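Local atomic coordinates of 5-oxopent-3-ene-1,2,5-tricarboxylate decarboxylase (Exiguobacterium antarcticum B7, PDB entry 6IYM), a protein that belongs to the fumarylacetoacetate hydrolase family, a group of mainly beta enzymes, and carries a magnesium ion held by three acidic side chains. Residues A[150-155]-A[180-185]; A[77-82]-A[212-217]; A[121-126]-A[205-210]; A[71-76]-A[233-238]. One frame throughout, in Å; residues are numbered along the deposited sequence.

Contact 1. Residues A[150-155]-A[180-185]. With MG (magnesium ion), chain C.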
loop_
_atom_site.group_PDB
_atom_site.type_symbol
_atom_site.label_atom_id
_atom_site.label_comp_id
_atom_site.label_asym_id
_atom_site.label_seq_id
_atom_site.Cartn_x
_atom_site.Cartn_y
_atom_site.Cartn_z
ATOM N N TYR A 150 -8.525 9.495 15.296
ATOM C CA TYR A 150 -7.070 9.774 15.275
ATOM C C TYR A 150 -6.344 8.814 16.219
ATOM O O TYR A 150 -6.925 8.378 17.236
ATOM C CB TYR A 150 -6.788 11.221 15.669
ATOM C CG TYR A 150 -7.545 12.286 14.924
ATOM C CD1 TYR A 150 -8.782 12.729 15.370
ATOM C CD2 TYR A 150 -7.003 12.890 13.804
ATOM C CE1 TYR A 150 -9.472 13.728 14.698
ATOM C CE2 TYR A 150 -7.678 13.893 13.126
ATOM C CZ TYR A 150 -8.919 14.313 13.576
ATOM O OH TYR A 150 -9.566 15.302 12.894
ATOM N N SER A 151 -5.094 8.505 15.867
ATOM C CA SER A 151 -4.185 7.624 16.645
ATOM C C SER A 151 -2.751 8.088 16.434
ATOM O O SER A 151 -2.531 9.190 15.886
ATOM C CB SER A 151 -4.405 6.175 16.238
ATOM O OG SER A 151 -3.852 5.269 17.175
ATOM N N ILE A 152 -1.799 7.287 16.887
ATOM C CA ILE A 152 -0.354 7.596 16.770
ATOM C C ILE A 152 0.256 6.566 15.837
ATOM O O ILE A 152 -0.140 5.417 15.898
ATOM C CB ILE A 152 0.328 7.605 18.145
ATOM C CG1 ILE A 152 -0.549 8.301 19.188
ATOM C CG2 ILE A 152 1.714 8.216 18.036
ATOM C CD1 ILE A 152 0.016 8.305 20.599
ATOM N N ILE A 153 1.155 7.023 14.981
ATOM C CA ILE A 153 2.074 6.212 14.154
ATOM C C ILE A 153 3.494 6.641 14.516
ATOM O O ILE A 153 3.725 7.842 14.615
ATOM C CB ILE A 153 1.773 6.427 12.661
ATOM C CG1 ILE A 153 0.456 5.757 12.289
ATOM C CG2 ILE A 153 2.913 5.947 11.788
ATOM C CD1 ILE A 153 0.584 4.292 12.153
ATOM N N ASN A 154 4.394 5.677 14.695
ATOM C CA ASN A 154 5.857 5.903 14.671
ATOM C C ASN A 154 6.329 5.450 13.291
ATOM O O ASN A 154 6.364 4.212 13.035
ATOM C CB ASN A 154 6.568 5.199 15.830
ATOM C CG ASN A 154 8.007 5.641 16.007
ATOM O OD1 ASN A 154 8.593 6.287 15.130
ATOM N ND2 ASN A 154 8.615 5.203 17.091
ATOM N N ASP A 155 6.663 6.417 12.437
ATOM C CA ASP A 155 7.121 6.166 11.046
ATOM C C ASP A 155 8.590 5.800 11.162
ATOM O O ASP A 155 9.436 6.622 10.800
ATOM C CB ASP A 155 6.825 7.372 10.132
ATOM C CG ASP A 155 7.369 7.307 8.701
ATOM O OD1 ASP A 155 7.807 6.227 8.271
ATOM O OD2 ASP A 155 7.376 8.371 8.009
ATOM N N PHE A 180 1.736 1.427 15.889
ATOM C CA PHE A 180 0.399 1.991 15.641
ATOM C C PHE A 180 -0.437 1.779 16.893
ATOM O O PHE A 180 -0.615 0.641 17.288
ATOM C CB PHE A 180 -0.178 1.329 14.391
ATOM C CG PHE A 180 -1.613 1.661 14.070
ATOM C CD1 PHE A 180 -2.061 2.965 14.103
ATOM C CD2 PHE A 180 -2.461 0.691 13.541
ATOM C CE1 PHE A 180 -3.367 3.262 13.746
ATOM C CE2 PHE A 180 -3.756 0.998 13.145
ATOM C CZ PHE A 180 -4.223 2.274 13.290
ATOM N N GLY A 181 -0.944 2.851 17.490
ATOM C CA GLY A 181 -1.861 2.754 18.637
ATOM C C GLY A 181 -1.670 3.930 19.572
ATOM O O GLY A 181 -1.129 4.950 19.130
ATOM N N PRO A 182 -2.023 3.805 20.875
ATOM C CA PRO A 182 -2.622 2.593 21.444
ATOM C C PRO A 182 -4.143 2.483 21.282
ATOM O O PRO A 182 -4.699 1.453 21.524
ATOM C CB PRO A 182 -2.386 2.716 22.947
ATOM C CG PRO A 182 -2.297 4.222 23.193
ATOM C CD PRO A 182 -1.781 4.833 21.904
ATOM N N VAL A 183 -4.771 3.595 20.966
ATOM C CA VAL A 183 -6.247 3.746 20.957
ATOM C C VAL A 183 -6.555 4.691 19.796
ATOM O O VAL A 183 -5.631 5.373 19.308
ATOM C CB VAL A 183 -6.776 4.290 22.306
ATOM C CG1 VAL A 183 -6.182 3.572 23.502
ATOM C CG2 VAL A 183 -6.552 5.782 22.478
ATOM N N ILE A 184 -7.810 4.740 19.389
ATOM C CA ILE A 184 -8.333 5.717 18.397
ATOM C C ILE A 184 -9.248 6.663 19.183
ATOM O O ILE A 184 -10.200 6.181 19.799
ATOM C CB ILE A 184 -9.041 4.948 17.266
ATOM C CG1 ILE A 184 -8.069 4.033 16.515
ATOM C CG2 ILE A 184 -9.759 5.890 16.313
ATOM C CD1 ILE A 184 -8.742 3.108 15.532
ATOM N N VAL A 185 -8.984 7.961 19.175
ATOM C CA VAL A 185 -9.939 8.935 19.779
ATOM C C VAL A 185 -10.869 9.371 18.648
ATOM O O VAL A 185 -10.353 9.654 17.563
ATOM C CB VAL A 185 -9.244 10.140 20.432
ATOM C CG1 VAL A 185 -8.308 9.687 21.535
ATOM C CG2 VAL A 185 -8.485 10.980 19.413
HETATM MG MG MG C . 7.100 10.402 8.442
#
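A chi1 of -164°, with OG opposite the backbone N, sends the Ser151 hydroxyl across to the neighbouring strand, where it donates to Val183 O at 2.8 Å from above the carbonyl plane. Phe180, with CG likewise trans to N (chi1 173°), lays its ring against strand 150-154: its CD1 lies 3.5 Å from Ile153 CD1, and Ile152 O sits at the ring edge, in plane. Ser151 CB also meets the ring, at CE1. The strands run antiparallel, and two sets of backbone bonds join them. At one end Tyr150 and Val185 exchange a pair of bonds, Tyr150 N to Val185 O and Val185 N to Tyr150 O, both 2.9 Å. At the other, Gly181 N reaches Ile152 O at 3.1 Å, while the return bond from Ile152 N to Gly181 O is weak. The pairing slips by two residues between these ends, a beta bulge. There the chain turns a corner at Pro182, which follows a cis peptide bond, and the Ser151 hydroxyl bonds to the bulged strand. On the face carrying Ile152, its CD1 packs 4.1 Å from Pro182 CD, and Val263 and Ile265 of strand 260-265 cover the isoleucine. Phe180 meets Tyr66 edge-to-face. Past the paired region, Asp155 OD2 binds magnesium at 2.1 Å; Lys99 and Lys172 hold the carboxylate, and Glu124 and Glu126 complete the protein ligands. The arrangement is a buried, bulged antiparallel pair in the large mixed sheet of the fumarylacetoacetate hydrolase fold, one strand of which leads directly into the metal site.

Contact 2. Residues A[77-82]-A[212-217]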
loop_
_atom_site.group_PDB
_atom_site.type_symbol
_atom_site.label_atom_id
_atom_site.label_comp_id
_atom_site.label_asym_id
_atom_site.label_seq_id
_atom_site.Cartn_x
_atom_site.Cartn_y
_atom_site.Cartn_z
ATOM N N LYS A 77 7.971 15.986 4.822
ATOM C CA LYS A 77 8.181 17.184 5.687
ATOM C C LYS A 77 6.869 17.976 5.781
ATOM O O LYS A 77 6.404 18.496 4.745
ATOM C CB LYS A 77 9.291 18.065 5.098
ATOM C CG LYS A 77 10.703 17.683 5.505
ATOM C CD LYS A 77 10.976 16.193 5.480
ATOM C CE LYS A 77 12.252 15.825 6.199
ATOM N NZ LYS A 77 12.433 14.357 6.252
ATOM N N ASN A 78 6.296 18.076 6.976
ATOM C CA ASN A 78 5.005 18.755 7.206
ATOM C C ASN A 78 5.045 19.638 8.449
ATOM O O ASN A 78 3.975 20.062 8.875
ATOM C CB ASN A 78 3.861 17.761 7.315
ATOM C CG ASN A 78 2.531 18.424 7.034
ATOM O OD1 ASN A 78 2.462 19.350 6.218
ATOM N ND2 ASN A 78 1.493 18.000 7.735
ATOM N N TYR A 79 6.209 19.929 9.035
ATOM C CA TYR A 79 6.242 20.699 10.310
ATOM C C TYR A 79 7.227 21.853 10.148
ATOM O O TYR A 79 8.304 21.616 9.619
ATOM C CB TYR A 79 6.604 19.812 11.507
ATOM C CG TYR A 79 5.440 19.113 12.178
ATOM C CD1 TYR A 79 4.855 17.989 11.611
ATOM C CD2 TYR A 79 4.903 19.571 13.369
ATOM C CE1 TYR A 79 3.783 17.351 12.217
ATOM C CE2 TYR A 79 3.844 18.928 14.003
ATOM C CZ TYR A 79 3.268 17.817 13.413
ATOM O OH TYR A 79 2.226 17.165 14.010
ATOM N N ALA A 80 6.790 23.050 10.523
ATOM C CA ALA A 80 7.636 24.243 10.761
ATOM C C ALA A 80 8.469 24.009 12.028
ATOM O O ALA A 80 8.012 23.246 12.907
ATOM C CB ALA A 80 6.773 25.478 10.886
ATOM N N ASP A 81 9.656 24.616 12.102
ATOM C CA ASP A 81 10.592 24.477 13.251
ATOM C C ASP A 81 10.152 25.438 14.366
ATOM O O ASP A 81 9.351 25.013 15.218
ATOM C CB ASP A 81 12.048 24.667 12.805
ATOM C CG ASP A 81 12.702 23.415 12.236
ATOM O OD1 ASP A 81 11.975 22.446 11.954
ATOM O OD2 ASP A 81 13.940 23.412 12.095
ATOM N N HIS A 82 10.641 26.683 14.359
ATOM C CA HIS A 82 10.504 27.653 15.483
ATOM C C HIS A 82 9.255 28.515 15.253
ATOM O O HIS A 82 9.355 29.758 15.339
ATOM C CB HIS A 82 11.813 28.447 15.665
ATOM C CG HIS A 82 12.834 27.743 16.500
ATOM N ND1 HIS A 82 13.895 27.041 15.945
ATOM C CD2 HIS A 82 12.965 27.629 17.841
ATOM C CE1 HIS A 82 14.628 26.523 16.911
ATOM N NE2 HIS A 82 14.080 26.875 18.084
ATOM N N LYS A 212 -0.164 22.798 15.521
ATOM C CA LYS A 212 -0.267 24.184 14.965
ATOM C C LYS A 212 0.923 24.470 14.034
ATOM O O LYS A 212 0.775 25.344 13.176
ATOM C CB LYS A 212 -0.411 25.233 16.081
ATOM C CG LYS A 212 0.866 25.937 16.529
ATOM C CD LYS A 212 0.699 26.700 17.837
ATOM C CE LYS A 212 -0.273 27.862 17.744
ATOM N NZ LYS A 212 -1.231 27.874 18.876
ATOM N N LEU A 213 2.048 23.749 14.136
ATOM C CA LEU A 213 3.233 23.966 13.250
ATOM C C LEU A 213 3.097 23.241 11.901
ATOM O O LEU A 213 4.016 23.408 11.069
ATOM C CB LEU A 213 4.496 23.447 13.933
ATOM C CG LEU A 213 4.885 24.115 15.251
ATOM C CD1 LEU A 213 6.225 23.547 15.728
ATOM C CD2 LEU A 213 4.955 25.620 15.108
ATOM N N MET A 214 2.041 22.453 11.693
ATOM C CA MET A 214 1.804 21.670 10.437
ATOM C C MET A 214 1.695 22.620 9.233
ATOM O O MET A 214 0.917 23.584 9.301
ATOM C CB MET A 214 0.513 20.848 10.533
ATOM C CG MET A 214 0.627 19.594 11.394
ATOM S SD MET A 214 -0.989 18.805 11.644
ATOM C CE MET A 214 -0.939 17.523 10.401
ATOM N N LEU A 215 2.460 22.356 8.179
ATOM C CA LEU A 215 2.482 23.164 6.931
ATOM C C LEU A 215 1.183 22.900 6.150
ATOM O O LEU A 215 0.650 23.878 5.557
ATOM C CB LEU A 215 3.752 22.823 6.137
ATOM C CG LEU A 215 5.073 22.944 6.907
ATOM C CD1 LEU A 215 6.248 22.430 6.076
ATOM C CD2 LEU A 215 5.323 24.376 7.336
ATOM N N ARG A 216 0.660 21.663 6.214
ATOM C CA ARG A 216 -0.720 21.288 5.781
ATOM C C ARG A 216 -1.494 20.664 6.953
ATOM O O ARG A 216 -1.118 19.553 7.404
ATOM C CB ARG A 216 -0.640 20.346 4.567
ATOM C CG ARG A 216 -0.212 21.060 3.290
ATOM C CD ARG A 216 0.579 20.200 2.332
ATOM N NE ARG A 216 1.024 20.941 1.152
ATOM C CZ ARG A 216 2.251 21.393 0.929
ATOM N NH1 ARG A 216 3.216 21.214 1.817
ATOM N NH2 ARG A 216 2.507 22.058 -0.185
ATOM N N ASP A 217 -2.545 21.338 7.422
ATOM C CA ASP A 217 -3.401 20.891 8.553
ATOM C C ASP A 217 -4.204 19.650 8.123
ATOM O O ASP A 217 -4.067 19.198 6.956
ATOM C CB ASP A 217 -4.248 22.052 9.093
ATOM C CG ASP A 217 -5.441 22.427 8.236
ATOM O OD1 ASP A 217 -5.451 22.026 7.059
ATOM O OD2 ASP A 217 -6.357 23.093 8.766
#
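Asn78 turns its amide toward the backbone of Arg216 and grips it twice: OD1 accepts from Arg216 N at 2.9 Å, and ND2 donates to Arg216 O at 3.1 Å, nearly straight (173°) and in the plane of the amide. The amide reaches there because CG stands trans to the backbone N (chi1 -159°). ND2 also bonds Thr239 O, so the amide is held from two parts of the chain and its flip is fixed. Tyr79 and Met214 run alongside each other in the same direction. Met214 CG sits over one face of the ring, 4.1 Å from its centroid, a CH-pi contact, while SD lies obliquely farther out in a Met-aromatic contact. The bend at chi3 (98°) carries Met214 CE back to within 3.6 Å of Asn78 ND2. Two connections are thus joined, one following strand 72-75, the other running from a 3-10 turn at 212-213 to helix 218-225, where Asp217 is the N-cap; a single backbone bridge, Tyr79 with Met214, links them. It is flanked by Leu215 N to Asn78 O and Ala80 N to Leu213 O, both 2.8 Å. The Leu213 and Tyr79 side chains run roughly perpendicular, with Leu213 CB 3.9 Å from Tyr79 CD2. Leu215 lies along the backbone of Asn78 and brings CD2 4.0 Å from Ala80 CB. Ile221 of the helix packs on Asn78, Met214 and Arg216, while the Arg216 guanidinium reaches Gly92 O through NH2.

Contact 3. Residues A[121-126]-A[205-210]. With MG (magnesium ion), chain C.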
loop_
_atom_site.group_PDB
_atom_site.type_symbol
_atom_site.label_atom_id
_atom_site.label_comp_id
_atom_site.label_asym_id
_atom_site.label_seq_id
_atom_site.Cartn_x
_atom_site.Cartn_y
_atom_site.Cartn_z
ATOM N N LEU A 121 18.951 3.622 11.586
ATOM C CA LEU A 121 17.550 3.457 12.031
ATOM C C LEU A 121 17.104 4.699 12.819
ATOM O O LEU A 121 17.870 5.141 13.722
ATOM C CB LEU A 121 17.455 2.221 12.901
ATOM C CG LEU A 121 16.032 1.871 13.310
ATOM C CD1 LEU A 121 15.192 1.580 12.077
ATOM C CD2 LEU A 121 16.048 0.692 14.254
ATOM N N ASP A 122 15.926 5.245 12.500
ATOM C CA ASP A 122 15.454 6.539 13.056
ATOM C C ASP A 122 13.978 6.433 13.392
ATOM O O ASP A 122 13.332 5.518 12.833
ATOM C CB ASP A 122 15.727 7.693 12.085
ATOM C CG ASP A 122 15.877 9.066 12.728
ATOM O OD1 ASP A 122 15.717 9.167 13.965
ATOM O OD2 ASP A 122 16.065 10.049 11.970
ATOM N N TYR A 123 13.509 7.336 14.274
ATOM C CA TYR A 123 12.114 7.483 14.738
ATOM C C TYR A 123 11.448 8.671 14.010
ATOM O O TYR A 123 12.124 9.616 13.517
ATOM C CB TYR A 123 12.059 7.686 16.257
ATOM C CG TYR A 123 12.944 8.812 16.733
ATOM C CD1 TYR A 123 12.496 10.115 16.789
ATOM C CD2 TYR A 123 14.276 8.584 17.029
ATOM C CE1 TYR A 123 13.331 11.151 17.181
ATOM C CE2 TYR A 123 15.130 9.608 17.410
ATOM C CZ TYR A 123 14.659 10.903 17.471
ATOM O OH TYR A 123 15.518 11.916 17.807
ATOM N N GLU A 124 10.119 8.672 13.999
ATOM C CA GLU A 124 9.285 9.850 13.608
ATOM C C GLU A 124 7.922 9.693 14.283
ATOM O O GLU A 124 7.166 8.805 13.876
ATOM C CB GLU A 124 9.058 9.951 12.094
ATOM C CG GLU A 124 10.291 10.295 11.276
ATOM C CD GLU A 124 10.058 10.660 9.806
ATOM O OE1 GLU A 124 11.045 10.996 9.143
ATOM O OE2 GLU A 124 8.910 10.547 9.314
ATOM N N GLY A 125 7.638 10.517 15.285
ATOM C CA GLY A 125 6.343 10.493 15.987
ATOM C C GLY A 125 5.316 11.253 15.202
ATOM O O GLY A 125 5.668 12.343 14.687
ATOM N N GLU A 126 4.110 10.709 15.039
ATOM C CA GLU A 126 3.132 11.291 14.059
ATOM C C GLU A 126 1.671 11.111 14.495
ATOM O O GLU A 126 1.310 10.041 15.061
ATOM C CB GLU A 126 3.358 10.674 12.681
ATOM C CG GLU A 126 4.748 10.898 12.104
ATOM C CD GLU A 126 4.917 10.731 10.584
ATOM O OE1 GLU A 126 3.882 10.660 9.860
ATOM O OE2 GLU A 126 6.096 10.747 10.111
ATOM N N LEU A 205 13.789 13.813 25.930
ATOM C CA LEU A 205 12.884 14.525 24.973
ATOM C C LEU A 205 13.615 14.801 23.656
ATOM O O LEU A 205 14.691 15.448 23.704
ATOM C CB LEU A 205 12.372 15.818 25.603
ATOM C CG LEU A 205 11.279 16.520 24.793
ATOM C CD1 LEU A 205 10.068 15.613 24.631
ATOM C CD2 LEU A 205 10.889 17.821 25.449
ATOM N N ARG A 206 13.100 14.278 22.531
ATOM C CA ARG A 206 13.753 14.437 21.203
ATOM C C ARG A 206 12.876 15.290 20.309
ATOM O O ARG A 206 13.441 16.084 19.587
ATOM C CB ARG A 206 14.002 13.105 20.472
ATOM C CG ARG A 206 15.013 12.191 21.149
ATOM C CD ARG A 206 16.415 12.775 21.162
ATOM N NE ARG A 206 17.396 11.785 21.597
ATOM C CZ ARG A 206 17.822 10.743 20.873
ATOM N NH1 ARG A 206 17.379 10.535 19.644
ATOM N NH2 ARG A 206 18.710 9.907 21.383
ATOM N N GLN A 207 11.559 15.047 20.311
ATOM C CA GLN A 207 10.586 15.754 19.450
ATOM C C GLN A 207 9.526 16.342 20.365
ATOM O O GLN A 207 9.059 15.593 21.230
ATOM C CB GLN A 207 9.849 14.816 18.473
ATOM C CG GLN A 207 10.724 14.170 17.433
ATOM C CD GLN A 207 9.917 13.402 16.416
ATOM O OE1 GLN A 207 9.472 12.292 16.678
ATOM N NE2 GLN A 207 9.640 14.033 15.285
ATOM N N SER A 208 9.125 17.586 20.122
ATOM C CA SER A 208 8.093 18.288 20.915
ATOM C C SER A 208 7.490 19.461 20.109
ATOM O O SER A 208 7.969 20.609 20.257
ATOM C CB SER A 208 8.709 18.750 22.197
ATOM O OG SER A 208 7.696 19.134 23.107
ATOM N N GLY A 209 6.451 19.206 19.312
ATOM C CA GLY A 209 5.890 20.182 18.355
ATOM C C GLY A 209 4.390 20.102 18.399
ATOM O O GLY A 209 3.869 18.964 18.550
ATOM N N SER A 210 3.719 21.250 18.404
ATOM C CA SER A 210 2.240 21.324 18.294
ATOM C C SER A 210 1.821 21.027 16.858
ATOM O O SER A 210 2.536 21.385 15.955
ATOM C CB SER A 210 1.666 22.641 18.688
ATOM O OG SER A 210 0.251 22.587 18.536
HETATM MG MG MG C . 7.100 10.402 8.442
#
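The backbones of 121-126 and 205-210 stay apart, the nearest CA atoms, of Gly125 and Gln207, being 7.6 Å from each other, so side chains bridge the gap. This is packing between two sheets of the fumarylacetoacetate hydrolase fold: 205-210 is the outermost strand, within this chain, of a five-stranded sheet, and a classic beta bulge, with Arg206 and Gln207 both facing Thr199, turns both side chains toward 121-126. Gln207 runs out extended beyond CG and sets OE1 2.9 Å from Gly125 N, which donates in the carbonyl plane, on a lone pair. Its NE2 is taken up by Thr241 OG1 and Pro242 O, so both ends of the buried amide have partners and its rotation is fixed. Tyr123 and Gln207 run antiparallel past each other, their planes 58° apart, with Gln207 CG in plane at the ring edge, 4.0 Å from Tyr123 CE1. With chi1 at 53°, the tyrosine CG stands between its own backbone N and carbonyl carbon, and the ring meets Arg206. The Tyr123 and Arg206 side chains are roughly perpendicular, and the phenol OH bonds to Gly244 O. Arg206 NE pairs with Glu204. Glu124 and Glu126 start out away from 205-210, and each binds the magnesium ion through OE2 at 2.0 Å; Asp155 supplies the third protein ligand. Arg159 pairs with Glu124 OE1, the oxygen not on the metal, and probably helps to orient the carboxylate. As the second partner of the phenol, Arg206 NH1 donates to Tyr123 OH at 3.0 Å, with the oxygen in the guanidinium plane.

Contact 4. Residues A[71-76]-A[233-238]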
loop_
_atom_site.group_PDB
_atom_site.type_symbol
_atom_site.label_atom_id
_atom_site.label_comp_id
_atom_site.label_asym_id
_atom_site.label_seq_id
_atom_site.Cartn_x
_atom_site.Cartn_y
_atom_site.Cartn_z
ATOM N N ASN A 71 -1.785 -0.001 2.393
ATOM C CA ASN A 71 -0.572 0.615 2.978
ATOM C C ASN A 71 -0.996 1.890 3.705
ATOM O O ASN A 71 -1.927 2.579 3.244
ATOM C CB ASN A 71 0.505 0.977 1.972
ATOM C CG ASN A 71 1.103 -0.207 1.246
ATOM O OD1 ASN A 71 0.557 -1.297 1.260
ATOM N ND2 ASN A 71 2.205 0.028 0.560
ATOM N N VAL A 72 -0.342 2.156 4.830
ATOM C CA VAL A 72 -0.440 3.440 5.579
ATOM C C VAL A 72 0.079 4.561 4.654
ATOM O O VAL A 72 1.200 4.445 4.106
ATOM C CB VAL A 72 0.362 3.358 6.891
ATOM C CG1 VAL A 72 0.346 4.685 7.627
ATOM C CG2 VAL A 72 -0.161 2.247 7.782
ATOM N N ILE A 73 -0.743 5.575 4.419
ATOM C CA ILE A 73 -0.367 6.733 3.557
ATOM C C ILE A 73 0.351 7.747 4.432
ATOM O O ILE A 73 -0.236 8.093 5.467
ATOM C CB ILE A 73 -1.592 7.350 2.864
ATOM C CG1 ILE A 73 -2.338 6.307 2.023
ATOM C CG2 ILE A 73 -1.170 8.563 2.052
ATOM C CD1 ILE A 73 -3.734 6.729 1.564
ATOM N N CYS A 74 1.548 8.187 4.009
ATOM C CA CYS A 74 2.478 9.015 4.810
ATOM C C CYS A 74 2.827 10.321 4.091
ATOM O O CYS A 74 3.165 10.289 2.895
ATOM C CB CYS A 74 3.770 8.257 5.077
ATOM S SG CYS A 74 3.539 6.775 6.103
ATOM N N VAL A 75 2.777 11.420 4.839
ATOM C CA VAL A 75 3.167 12.775 4.382
ATOM C C VAL A 75 4.655 12.954 4.662
ATOM O O VAL A 75 5.113 12.461 5.704
ATOM C CB VAL A 75 2.301 13.849 5.065
ATOM C CG1 VAL A 75 2.735 15.258 4.653
ATOM C CG2 VAL A 75 0.832 13.620 4.731
ATOM N N GLY A 76 5.377 13.642 3.773
ATOM C CA GLY A 76 6.803 13.991 3.974
ATOM C C GLY A 76 6.946 15.154 4.960
ATOM O O GLY A 76 6.088 15.310 5.843
ATOM N N ALA A 233 -12.613 3.492 3.917
ATOM C CA ALA A 233 -12.874 3.287 5.354
ATOM C C ALA A 233 -11.727 2.438 5.928
ATOM O O ALA A 233 -11.377 1.418 5.326
ATOM C CB ALA A 233 -14.222 2.636 5.560
ATOM N N GLY A 234 -11.108 2.908 7.009
ATOM C CA GLY A 234 -9.986 2.214 7.672
ATOM C C GLY A 234 -8.637 2.614 7.120
ATOM O O GLY A 234 -7.607 2.073 7.620
ATOM N N ASP A 235 -8.592 3.496 6.117
ATOM C CA ASP A 235 -7.311 4.145 5.715
ATOM C C ASP A 235 -6.667 4.829 6.932
ATOM O O ASP A 235 -7.406 5.425 7.761
ATOM C CB ASP A 235 -7.514 5.184 4.622
ATOM C CG ASP A 235 -7.266 4.666 3.224
ATOM O OD1 ASP A 235 -6.583 3.627 3.094
ATOM O OD2 ASP A 235 -7.755 5.317 2.278
ATOM N N VAL A 236 -5.339 4.755 7.022
ATOM C CA VAL A 236 -4.503 5.420 8.065
ATOM C C VAL A 236 -3.604 6.435 7.357
ATOM O O VAL A 236 -2.770 6.036 6.530
ATOM C CB VAL A 236 -3.664 4.415 8.878
ATOM C CG1 VAL A 236 -2.859 5.091 9.984
ATOM C CG2 VAL A 236 -4.518 3.315 9.475
ATOM N N ILE A 237 -3.739 7.712 7.682
ATOM C CA ILE A 237 -2.874 8.751 7.072
ATOM C C ILE A 237 -1.955 9.293 8.162
ATOM O O ILE A 237 -2.472 9.920 9.141
ATOM C CB ILE A 237 -3.737 9.827 6.386
ATOM C CG1 ILE A 237 -4.763 9.181 5.458
ATOM C CG2 ILE A 237 -2.854 10.820 5.639
ATOM C CD1 ILE A 237 -5.724 10.140 4.818
ATOM N N ALA A 238 -0.649 9.111 7.985
ATOM C CA ALA A 238 0.382 9.619 8.906
ATOM C C ALA A 238 0.732 11.049 8.470
ATOM O O ALA A 238 1.168 11.193 7.348
ATOM C CB ALA A 238 1.560 8.701 8.894
#
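Val72 CG1 and Val236 CG1 meet at 4.0 Å, the two valines crossing obliquely, and Ala238 CB continues this apolar face, lying 4.4 Å from Val72 CG1 and 3.9 Å from Cys74 SG. Each valine holds CG1 trans to its backbone N (chi1 177° in Val72), which turns these methyls together. Ile130 and Ala128 of strand 121-131 pack on Val236 from outside the pair. The other face carries Ile73 and Ile237, which touch loosely, Ile73 CB to Ile237 CG1 at 4.5 Å. Between the faces the backbones run parallel, with a 21° angle between the strand axes. Three bonds join them: Ile73 N to Val236 O, Ala238 N to Ile73 O at 2.7 Å, and Val75 N to Ala238 O at 3.0 Å. Ile73 O also receives the CA-H of Ile237. At the polar edge Asp235 brings OD2 4.3 Å from Ile73 CD1, but its carboxylate is held elsewhere: OD1 forms a salt bridge with Arg70 and OD2 accepts from Glu232 N. Just before the other strand, Asn71 OD1 bonds Asn71 N of the second subunit, while Ile73 packs on Phe169 of that subunit, so this end of the strand reaches the dimer interface. The whole is a parallel strand pair within the mixed sheet of the fumarylacetoacetate hydrolase fold, with the nearest side-chain atom of Cys74 about 5 Å from the magnesium ion.

How the contacts relate
From the N terminus, strand 72-75 enters contact 4, whose partner 233-238 comes late, so this contact closes the longest loop. Directly after it, 77-82 opens contact 2, closed by 212-217 within that span. Contact 3 (121-126 with 205-210) lies inside contact 2, and contact 1 (150-155 with 180-185) is innermost; the four nest without crossing. Contacts 1 and 4 and the 121-126 side of contact 3 lie in the large mixed sheet, where strand 121-131 lies between strands 147-158 and 236-238. Contact 3 also ties this sheet to the five-stranded one, and contact 2 joins the loop after strand 72-75 to the one before helix 218-225. Contacts 1 and 3 together supply the three protein ligands of the magnesium ion.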